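Local structure of TRAP-type transporter, periplasmic component (Cupriavidus necator, 4P8B) at residues Val105-Met117 and Val319-Val332. The protein binds (S)-2-acetolactate and, as a periplasmic solute-binding protein, probably delivers it to a TRAP-type membrane transporter. Residues are numbered along the deposited sequence; the frame is centred on the assembly and turned at random. Where two conformers were deposited one is given.
Sequences VRELNLFSLPFLM and VYDKWKKQIGTDLV
The backbone oxygen of R106 takes two bonds from N109, one from its backbone N and one from ND2, 3.0 Å away and tilted 18° from the carbonyl plane; CG1 of I327 packs against the same oxygen. The ND2 bond helps to hold the N109 amide obliquely beside the W323 ring, ND2 3.7 Å from CZ3, with the two planes 60° apart. W323 NE1 itself is bound by E185. No direct hydrogen bond joins 105-117 to 319-332, and the middle of the contact is apolar. I327 pushes CD1 to 3.6 Å from L110 N, up against the 3-10 backbone. L113 divides its branches: CD2 rests on W323 CB, while CD1 meets V332 CG1 tip to tip at 3.7 Å. With CG anti to the backbone N (chi1 -171°), L110 carries CD1 across L331, 3.6 Å from its CG. Farther along, the Y320 ring turns its edge to P114 O, 3.5 Å from CD2, and its hydroxyl, hydrogen-bonded to E336, touches L116 CD1. G328, with positive phi, separates helices 317-327 and 329-340. The contact packs these C-terminal helices of a family 7 solute-binding protein against the segment between helices 98-101 and 120-127, the N109 side chain about 12 Å from bound acetolactate.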
ATOM      1  N   VAL A 105      -5.499 -11.643  -6.012  1.00 15.70           N
ATOM      2  CA  VAL A 105      -4.642 -11.465  -7.179  1.00 15.82           C
ATOM      3  C   VAL A 105      -3.209 -11.729  -6.737  1.00 14.97           C
ATOM      4  O   VAL A 105      -2.533 -10.827  -6.233  1.00 14.86           O
ATOM      5  CB  VAL A 105      -4.765 -10.050  -7.760  1.00 16.07           C
ATOM      6  CG1 VAL A 105      -3.996  -9.954  -9.094  1.00 17.13           C
ATOM      7  CG2 VAL A 105      -6.240  -9.672  -7.948  1.00 20.76           C
ATOM      8  N   ARG A 106      -2.754 -12.964  -6.906  1.00 14.86           N
ATOM      9  CA  ARG A 106      -1.471 -13.392  -6.338  1.00 15.71           C
ATOM     10  C   ARG A 106      -0.292 -12.551  -6.808  1.00 14.58           C
ATOM     11  O   ARG A 106       0.679 -12.394  -6.078  1.00 13.89           O
ATOM     12  CB  ARG A 106      -1.186 -14.860  -6.634  1.00 20.34           C
ATOM     13  CG  ARG A 106      -0.722 -15.101  -8.062  1.00 22.76           C
ATOM     14  CD  ARG A 106      -0.442 -16.564  -8.334  1.00 25.42           C
ATOM     15  NE  ARG A 106      -1.663 -17.309  -8.550  1.00 29.44           N
ATOM     16  CZ  ARG A 106      -2.418 -17.197  -9.643  1.00 31.43           C
ATOM     17  NH1 ARG A 106      -2.083 -16.347 -10.607  1.00 31.26           N
ATOM     18  NH2 ARG A 106      -3.521 -17.922  -9.771  1.00 30.00           N
ATOM     19  N   GLU A 107      -0.360 -12.020  -8.021  1.00 14.98           N
ATOM     20  CA  GLU A 107       0.758 -11.254  -8.564  1.00 14.40           C
ATOM     21  C   GLU A 107       1.020  -9.982  -7.769  1.00 13.91           C
ATOM     22  O   GLU A 107       2.134  -9.469  -7.777  1.00 13.23           O
ATOM     23  CB  GLU A 107       0.495 -10.884 -10.028  1.00 15.88           C
ATOM     24  CG  GLU A 107       0.471 -12.043 -10.996  1.00 15.85           C
ATOM     25  CD  GLU A 107      -0.832 -12.843 -11.011  1.00 17.45           C
ATOM     26  OE1 GLU A 107      -1.844 -12.451 -10.373  1.00 16.28           O
ATOM     27  OE2 GLU A 107      -0.842 -13.898 -11.662  1.00 22.58           O
ATOM     28  N   LEU A 108       0.008  -9.473  -7.058  1.00 12.21           N
ATOM     29  CA  LEU A 108       0.198  -8.263  -6.291  1.00 12.73           C
ATOM     30  C   LEU A 108       1.103  -8.483  -5.068  1.00  9.68           C
ATOM     31  O   LEU A 108       1.601  -7.521  -4.505  1.00 10.86           O
ATOM     32  CB  LEU A 108      -1.148  -7.648  -5.881  1.00 11.61           C
ATOM     33  CG  LEU A 108      -2.029  -7.192  -7.037  1.00 14.31           C
ATOM     34  CD1 LEU A 108      -3.326  -6.658  -6.485  1.00 13.48           C
ATOM     35  CD2 LEU A 108      -1.336  -6.122  -7.866  1.00 15.66           C
ATOM     36  N   ASN A 109       1.340  -9.752  -4.708  1.00 11.94           N
ATOM     37  CA  ASN A 109       2.328 -10.056  -3.677  1.00 10.67           C
ATOM     38  C   ASN A 109       3.757  -9.628  -4.076  1.00 10.40           C
ATOM     39  O   ASN A 109       4.623  -9.540  -3.227  1.00 10.59           O
ATOM     40  CB  ASN A 109       2.337 -11.541  -3.337  1.00 11.65           C
ATOM     41  CG  ASN A 109       1.139 -11.978  -2.532  1.00 15.64           C
ATOM     42  OD1 ASN A 109       0.969 -11.576  -1.389  1.00 13.70           O
ATOM     43  ND2 ASN A 109       0.321 -12.840  -3.117  1.00 19.53           N
ATOM     44  N   LEU A 110       3.993  -9.364  -5.354  0.53  9.90           N
ATOM     45  CA  LEU A 110       5.307  -8.949  -5.808  0.53  9.33           C
ATOM     46  C   LEU A 110       5.827  -7.762  -5.006  0.53  8.61           C
ATOM     47  O   LEU A 110       6.999  -7.728  -4.613  0.53  9.77           O
ATOM     48  CB  LEU A 110       5.252  -8.615  -7.294  0.53  9.92           C
ATOM     49  CG  LEU A 110       6.577  -8.359  -7.996  0.53 10.49           C
ATOM     50  CD1 LEU A 110       6.530  -8.849  -9.434  0.53  9.71           C
ATOM     51  CD2 LEU A 110       6.919  -6.878  -7.971  0.53  8.29           C
ATOM     52  N   PHE A 111       4.956  -6.798  -4.714  1.00  8.02           N
ATOM     53  CA  PHE A 111       5.369  -5.619  -3.992  1.00  8.98           C
ATOM     54  C   PHE A 111       5.607  -5.871  -2.499  1.00  7.62           C
ATOM     55  O   PHE A 111       6.193  -5.024  -1.791  1.00  8.68           O
ATOM     56  CB  PHE A 111       4.349  -4.473  -4.179  1.00  8.80           C
ATOM     57  CG  PHE A 111       4.172  -4.067  -5.613  1.00  9.23           C
ATOM     58  CD1 PHE A 111       5.171  -3.340  -6.266  1.00  9.34           C
ATOM     59  CD2 PHE A 111       3.041  -4.418  -6.325  1.00  9.57           C
ATOM     60  CE1 PHE A 111       5.023  -2.972  -7.579  1.00  9.97           C
ATOM     61  CE2 PHE A 111       2.908  -4.050  -7.656  1.00 11.21           C
ATOM     62  CZ  PHE A 111       3.890  -3.327  -8.269  1.00 11.35           C
ATOM     63  N   SER A 112       5.163  -7.040  -2.035  1.00  8.35           N
ATOM     64  CA  SER A 112       5.323  -7.456  -0.653  1.00  8.21           C
ATOM     65  C   SER A 112       6.529  -8.369  -0.450  1.00  8.81           C
ATOM     66  O   SER A 112       6.758  -8.817   0.655  1.00  9.28           O
ATOM     67  CB  SER A 112       4.066  -8.183  -0.177  1.00  9.31           C
ATOM     68  OG  SER A 112       2.966  -7.290  -0.277  1.00  9.85           O
ATOM     69  N   LEU A 113       7.284  -8.689  -1.496  1.00  8.56           N
ATOM     70  CA  LEU A 113       8.473  -9.520  -1.309  1.00 10.20           C
ATOM     71  C   LEU A 113       9.510  -8.782  -0.478  1.00  9.48           C
ATOM     72  O   LEU A 113       9.897  -7.670  -0.817  1.00 10.15           O
ATOM     73  CB  LEU A 113       9.091  -9.873  -2.655  1.00  9.23           C
ATOM     74  CG  LEU A 113       8.311 -10.850  -3.524  1.00  9.04           C
ATOM     75  CD1 LEU A 113       8.904 -10.866  -4.932  1.00 12.09           C
ATOM     76  CD2 LEU A 113       8.321 -12.242  -2.916  1.00 13.85           C
ATOM     77  N   PRO A 114       9.968  -9.396   0.620  1.00  8.70           N
ATOM     78  CA  PRO A 114      10.832  -8.632   1.536  1.00  9.93           C
ATOM     79  C   PRO A 114      12.175  -8.281   0.895  1.00  8.08           C
ATOM     80  O   PRO A 114      12.867  -9.140   0.372  1.00  9.78           O
ATOM     81  CB  PRO A 114      10.987  -9.576   2.744  1.00 10.33           C
ATOM     82  CG  PRO A 114      10.647 -10.957   2.212  1.00 17.95           C
ATOM     83  CD  PRO A 114       9.615 -10.720   1.136  1.00  9.91           C
ATOM     84  N   PHE A 115      12.489  -6.988   0.894  1.00  8.77           N
ATOM     85  CA  PHE A 115      13.755  -6.431   0.428  1.00 10.25           C
ATOM     86  C   PHE A 115      13.975  -6.560  -1.067  1.00 13.39           C
ATOM     87  O   PHE A 115      15.099  -6.630  -1.546  1.00 14.62           O
ATOM     88  CB  PHE A 115      14.923  -6.946   1.293  1.00 11.24           C
ATOM     89  CG  PHE A 115      14.721  -6.629   2.750  1.00  8.63           C
ATOM     90  CD1 PHE A 115      14.934  -5.332   3.214  1.00 11.50           C
ATOM     91  CD2 PHE A 115      14.212  -7.561   3.618  1.00 11.51           C
ATOM     92  CE1 PHE A 115      14.694  -5.006   4.515  1.00 11.10           C
ATOM     93  CE2 PHE A 115      13.974  -7.230   4.927  1.00 12.22           C
ATOM     94  CZ  PHE A 115      14.194  -5.954   5.360  1.00 10.07           C
ATOM     95  N   LEU A 116      12.880  -6.535  -1.821  1.00  9.50           N
ATOM     96  CA  LEU A 116      12.946  -6.434  -3.280  1.00 10.49           C
ATOM     97  C   LEU A 116      13.419  -5.067  -3.775  1.00  9.31           C
ATOM     98  O   LEU A 116      14.201  -4.989  -4.700  1.00 10.63           O
ATOM     99  CB  LEU A 116      11.574  -6.714  -3.895  1.00  8.76           C
ATOM    100  CG  LEU A 116      11.471  -6.577  -5.415  1.00 10.85           C
ATOM    101  CD1 LEU A 116      12.251  -7.645  -6.150  1.00 12.34           C
ATOM    102  CD2 LEU A 116      10.008  -6.623  -5.843  1.00 10.63           C
HETATM  103  N   MSE A 117      12.920  -3.991  -3.172  1.00  9.01           N
HETATM  104  CA  MSE A 117      13.085  -2.648  -3.720  1.00  8.84           C
HETATM  105  C   MSE A 117      13.928  -1.753  -2.813  1.00  9.95           C
HETATM  106  O   MSE A 117      13.490  -1.394  -1.722  1.00 10.82           O
HETATM  107  CB  MSE A 117      11.714  -1.997  -3.881  1.00 10.24           C
HETATM  108  CG  MSE A 117      10.800  -2.722  -4.846  1.00 10.59           C
HETATM  109 SE   MSE A 117       9.042  -1.961  -4.994  0.85 10.20          SE
HETATM  110  CE  MSE A 117       8.352  -2.443  -3.245  1.00 10.85           C
ATOM    111  N   VAL A 319      11.657 -16.876   2.558  1.00 14.37           N
ATOM    112  CA  VAL A 319      10.292 -16.425   2.296  1.00 13.77           C
ATOM    113  C   VAL A 319      10.225 -15.809   0.899  1.00 13.13           C
ATOM    114  O   VAL A 319       9.315 -16.083   0.113  1.00 13.29           O
ATOM    115  CB  VAL A 319       9.824 -15.393   3.357  1.00 12.99           C
ATOM    116  CG1 VAL A 319       8.535 -14.735   2.962  1.00 12.79           C
ATOM    117  CG2 VAL A 319       9.666 -16.063   4.726  1.00 15.46           C
ATOM    118  N   TYR A 320      11.185 -14.941   0.591  1.00 12.52           N
ATOM    119  CA  TYR A 320      11.274 -14.347  -0.736  1.00 13.04           C
ATOM    120  C   TYR A 320      11.264 -15.419  -1.833  1.00 12.90           C
ATOM    121  O   TYR A 320      10.489 -15.335  -2.777  1.00 12.77           O
ATOM    122  CB  TYR A 320      12.544 -13.518  -0.830  1.00 13.02           C
ATOM    123  CG  TYR A 320      12.774 -12.791  -2.137  1.00 12.95           C
ATOM    124  CD1 TYR A 320      13.204 -13.468  -3.269  1.00 12.21           C
ATOM    125  CD2 TYR A 320      12.617 -11.415  -2.214  1.00 11.43           C
ATOM    126  CE1 TYR A 320      13.442 -12.794  -4.441  1.00 14.38           C
ATOM    127  CE2 TYR A 320      12.877 -10.737  -3.384  1.00 12.32           C
ATOM    128  CZ  TYR A 320      13.274 -11.424  -4.490  1.00 12.92           C
ATOM    129  OH  TYR A 320      13.512 -10.700  -5.636  1.00 14.83           O
ATOM    130  N   ASP A 321      12.110 -16.434  -1.689  1.00 13.92           N
ATOM    131  CA  ASP A 321      12.246 -17.449  -2.722  1.00 15.99           C
ATOM    132  C   ASP A 321      10.951 -18.248  -2.874  1.00 15.82           C
ATOM    133  O   ASP A 321      10.528 -18.574  -3.996  1.00 16.04           O
ATOM    134  CB  ASP A 321      13.404 -18.393  -2.380  1.00 19.27           C
ATOM    135  CG  ASP A 321      14.764 -17.717  -2.451  1.00 26.23           C
ATOM    136  OD1 ASP A 321      14.888 -16.649  -3.091  1.00 26.30           O
ATOM    137  OD2 ASP A 321      15.719 -18.273  -1.864  1.00 32.42           O
ATOM    138  N   LYS A 322      10.321 -18.566  -1.744  1.00 16.11           N
ATOM    139  CA  LYS A 322       9.066 -19.300  -1.754  1.00 17.25           C
ATOM    140  C   LYS A 322       7.990 -18.521  -2.511  1.00 16.30           C
ATOM    141  O   LYS A 322       7.313 -19.062  -3.396  1.00 16.99           O
ATOM    142  CB  LYS A 322       8.611 -19.585  -0.317  1.00 19.68           C
ATOM    143  CG  LYS A 322       7.198 -20.146  -0.221  1.00 19.97           C
ATOM    144  CD  LYS A 322       6.827 -20.469   1.226  1.00 22.26           C
ATOM    145  CE  LYS A 322       5.415 -21.042   1.296  1.00 26.31           C
ATOM    146  NZ  LYS A 322       4.950 -21.302   2.681  1.00 33.35           N
ATOM    147  N   TRP A 323       7.827 -17.243  -2.171  1.00 14.46           N
ATOM    148  CA  TRP A 323       6.769 -16.452  -2.776  1.00 14.16           C
ATOM    149  C   TRP A 323       7.078 -16.029  -4.216  1.00 15.40           C
ATOM    150  O   TRP A 323       6.167 -15.820  -5.020  1.00 14.63           O
ATOM    151  CB  TRP A 323       6.394 -15.264  -1.858  1.00 13.65           C
ATOM    152  CG  TRP A 323       5.598 -15.770  -0.716  1.00 13.61           C
ATOM    153  CD1 TRP A 323       6.076 -16.361   0.425  1.00 13.95           C
ATOM    154  CD2 TRP A 323       4.183 -15.780  -0.608  1.00 13.96           C
ATOM    155  NE1 TRP A 323       5.036 -16.741   1.229  1.00 14.64           N
ATOM    156  CE2 TRP A 323       3.859 -16.400   0.617  1.00 14.71           C
ATOM    157  CE3 TRP A 323       3.146 -15.342  -1.437  1.00 13.99           C
ATOM    158  CZ2 TRP A 323       2.550 -16.559   1.042  1.00 16.33           C
ATOM    159  CZ3 TRP A 323       1.854 -15.506  -1.018  1.00 15.75           C
ATOM    160  CH2 TRP A 323       1.562 -16.128   0.196  1.00 16.21           C
ATOM    161  N   LYS A 324       8.363 -15.947  -4.548  1.00 13.77           N
ATOM    162  CA  LYS A 324       8.775 -15.713  -5.934  1.00 14.60           C
ATOM    163  C   LYS A 324       8.196 -16.783  -6.849  1.00 16.51           C
ATOM    164  O   LYS A 324       7.686 -16.482  -7.919  1.00 15.62           O
ATOM    165  CB  LYS A 324      10.309 -15.703  -6.037  1.00 13.75           C
ATOM    166  CG  LYS A 324      10.878 -15.686  -7.470  1.00 15.48           C
ATOM    167  CD  LYS A 324      12.350 -15.270  -7.457  1.00 15.96           C
ATOM    168  CE  LYS A 324      12.975 -15.254  -8.864  1.00 16.89           C
ATOM    169  NZ  LYS A 324      14.379 -14.766  -8.812  1.00 21.64           N
ATOM    170  N   LYS A 325       8.235 -18.032  -6.406  1.00 15.68           N
ATOM    171  CA  LYS A 325       7.633 -19.117  -7.169  1.00 18.05           C
ATOM    172  C   LYS A 325       6.106 -19.021  -7.221  1.00 18.29           C
ATOM    173  O   LYS A 325       5.490 -19.332  -8.240  1.00 22.54           O
ATOM    174  CB  LYS A 325       8.031 -20.461  -6.574  1.00 18.92           C
ATOM    175  CG  LYS A 325       9.514 -20.748  -6.703  1.00 30.07           C
ATOM    176  CD  LYS A 325       9.857 -22.129  -6.190  1.00 33.68           C
ATOM    177  CE  LYS A 325      11.292 -22.507  -6.549  1.00 40.04           C
ATOM    178  NZ  LYS A 325      12.299 -21.710  -5.783  1.00 41.52           N
ATOM    179  N   GLN A 326       5.496 -18.597  -6.118  1.00 20.71           N
ATOM    180  CA  GLN A 326       4.043 -18.485  -6.054  1.00 21.87           C
ATOM    181  C   GLN A 326       3.493 -17.383  -6.950  1.00 24.46           C
ATOM    182  O   GLN A 326       2.455 -17.546  -7.595  1.00 25.76           O
ATOM    183  CB  GLN A 326       3.601 -18.226  -4.623  1.00 29.28           C
ATOM    184  CG  GLN A 326       3.815 -19.400  -3.700  1.00 35.99           C
ATOM    185  CD  GLN A 326       3.027 -19.252  -2.419  1.00 38.54           C
ATOM    186  OE1 GLN A 326       2.013 -18.548  -2.382  1.00 46.46           O
ATOM    187  NE2 GLN A 326       3.487 -19.907  -1.357  1.00 41.36           N
ATOM    188  N   ILE A 327       4.186 -16.250  -6.964  1.00 18.58           N
ATOM    189  CA  ILE A 327       3.775 -15.090  -7.739  1.00 19.34           C
ATOM    190  C   ILE A 327       3.873 -15.351  -9.221  1.00 21.20           C
ATOM    191  O   ILE A 327       3.019 -14.939 -10.009  1.00 22.68           O
ATOM    192  CB  ILE A 327       4.676 -13.892  -7.396  1.00 18.14           C
ATOM    193  CG1 ILE A 327       4.326 -13.350  -6.021  1.00 17.27           C
ATOM    194  CG2 ILE A 327       4.551 -12.797  -8.432  1.00 17.00           C
ATOM    195  CD1 ILE A 327       5.466 -12.610  -5.399  1.00 13.47           C
ATOM    196  N   GLY A 328       4.931 -16.054  -9.589  1.00 18.76           N
ATOM    197  CA  GLY A 328       5.297 -16.233 -10.970  1.00 17.39           C
ATOM    198  C   GLY A 328       6.740 -15.818 -11.110  1.00 14.91           C
ATOM    199  O   GLY A 328       7.041 -14.626 -11.192  1.00 14.12           O
ATOM    200  N   THR A 329       7.629 -16.807 -11.124  1.00 15.72           N
ATOM    201  CA  THR A 329       9.063 -16.544 -11.019  1.00 15.30           C
ATOM    202  C   THR A 329       9.555 -15.623 -12.128  1.00 14.83           C
ATOM    203  O   THR A 329      10.448 -14.805 -11.932  1.00 15.77           O
ATOM    204  CB  THR A 329       9.847 -17.864 -10.984  1.00 17.73           C
ATOM    205  OG1 THR A 329      11.219 -17.595 -10.684  1.00 18.68           O
ATOM    206  CG2 THR A 329       9.717 -18.621 -12.295  1.00 17.87           C
ATOM    207  N   ASP A 330       8.964 -15.768 -13.317  1.00 15.37           N
ATOM    208  CA  ASP A 330       9.357 -14.933 -14.444  1.00 17.11           C
ATOM    209  C   ASP A 330       9.005 -13.465 -14.250  1.00 13.89           C
ATOM    210  O   ASP A 330       9.729 -12.578 -14.688  1.00 14.07           O
ATOM    211  CB  ASP A 330       8.680 -15.410 -15.735  1.00 17.23           C
ATOM    212  CG  ASP A 330       9.061 -16.818 -16.128  1.00 25.86           C
ATOM    213  OD1 ASP A 330      10.120 -17.303 -15.677  1.00 24.19           O
ATOM    214  OD2 ASP A 330       8.298 -17.432 -16.926  1.00 26.26           O
ATOM    215  N   LEU A 331       7.892 -13.198 -13.578  1.00 14.76           N
ATOM    216  CA  LEU A 331       7.504 -11.817 -13.324  1.00 13.54           C
ATOM    217  C   LEU A 331       8.426 -11.216 -12.278  1.00 11.75           C
ATOM    218  O   LEU A 331       8.851 -10.079 -12.412  1.00 11.26           O
ATOM    219  CB  LEU A 331       6.046 -11.734 -12.862  1.00 14.32           C
ATOM    220  CG  LEU A 331       5.487 -10.339 -12.567  1.00 14.01           C
ATOM    221  CD1 LEU A 331       5.493  -9.497 -13.829  1.00 19.26           C
ATOM    222  CD2 LEU A 331       4.085 -10.437 -11.973  1.00 16.45           C
ATOM    223  N   VAL A 332       8.758 -11.996 -11.267  1.00 12.78           N
ATOM    224  CA  VAL A 332       9.656 -11.507 -10.222  1.00 11.35           C
ATOM    225  C   VAL A 332      11.043 -11.275 -10.791  1.00 12.55           C
ATOM    226  O   VAL A 332      11.712 -10.287 -10.469  1.00 12.67           O
ATOM    227  CB  VAL A 332       9.677 -12.478  -9.036  1.00 12.88           C
ATOM    228  CG1 VAL A 332      10.707 -12.008  -7.998  1.00 11.75           C
ATOM    229  CG2 VAL A 332       8.288 -12.561  -8.398  1.00 14.10           C
TER
HETATM  230  O   HOH W   1       1.610 -15.028 -11.989  1.00 21.16           O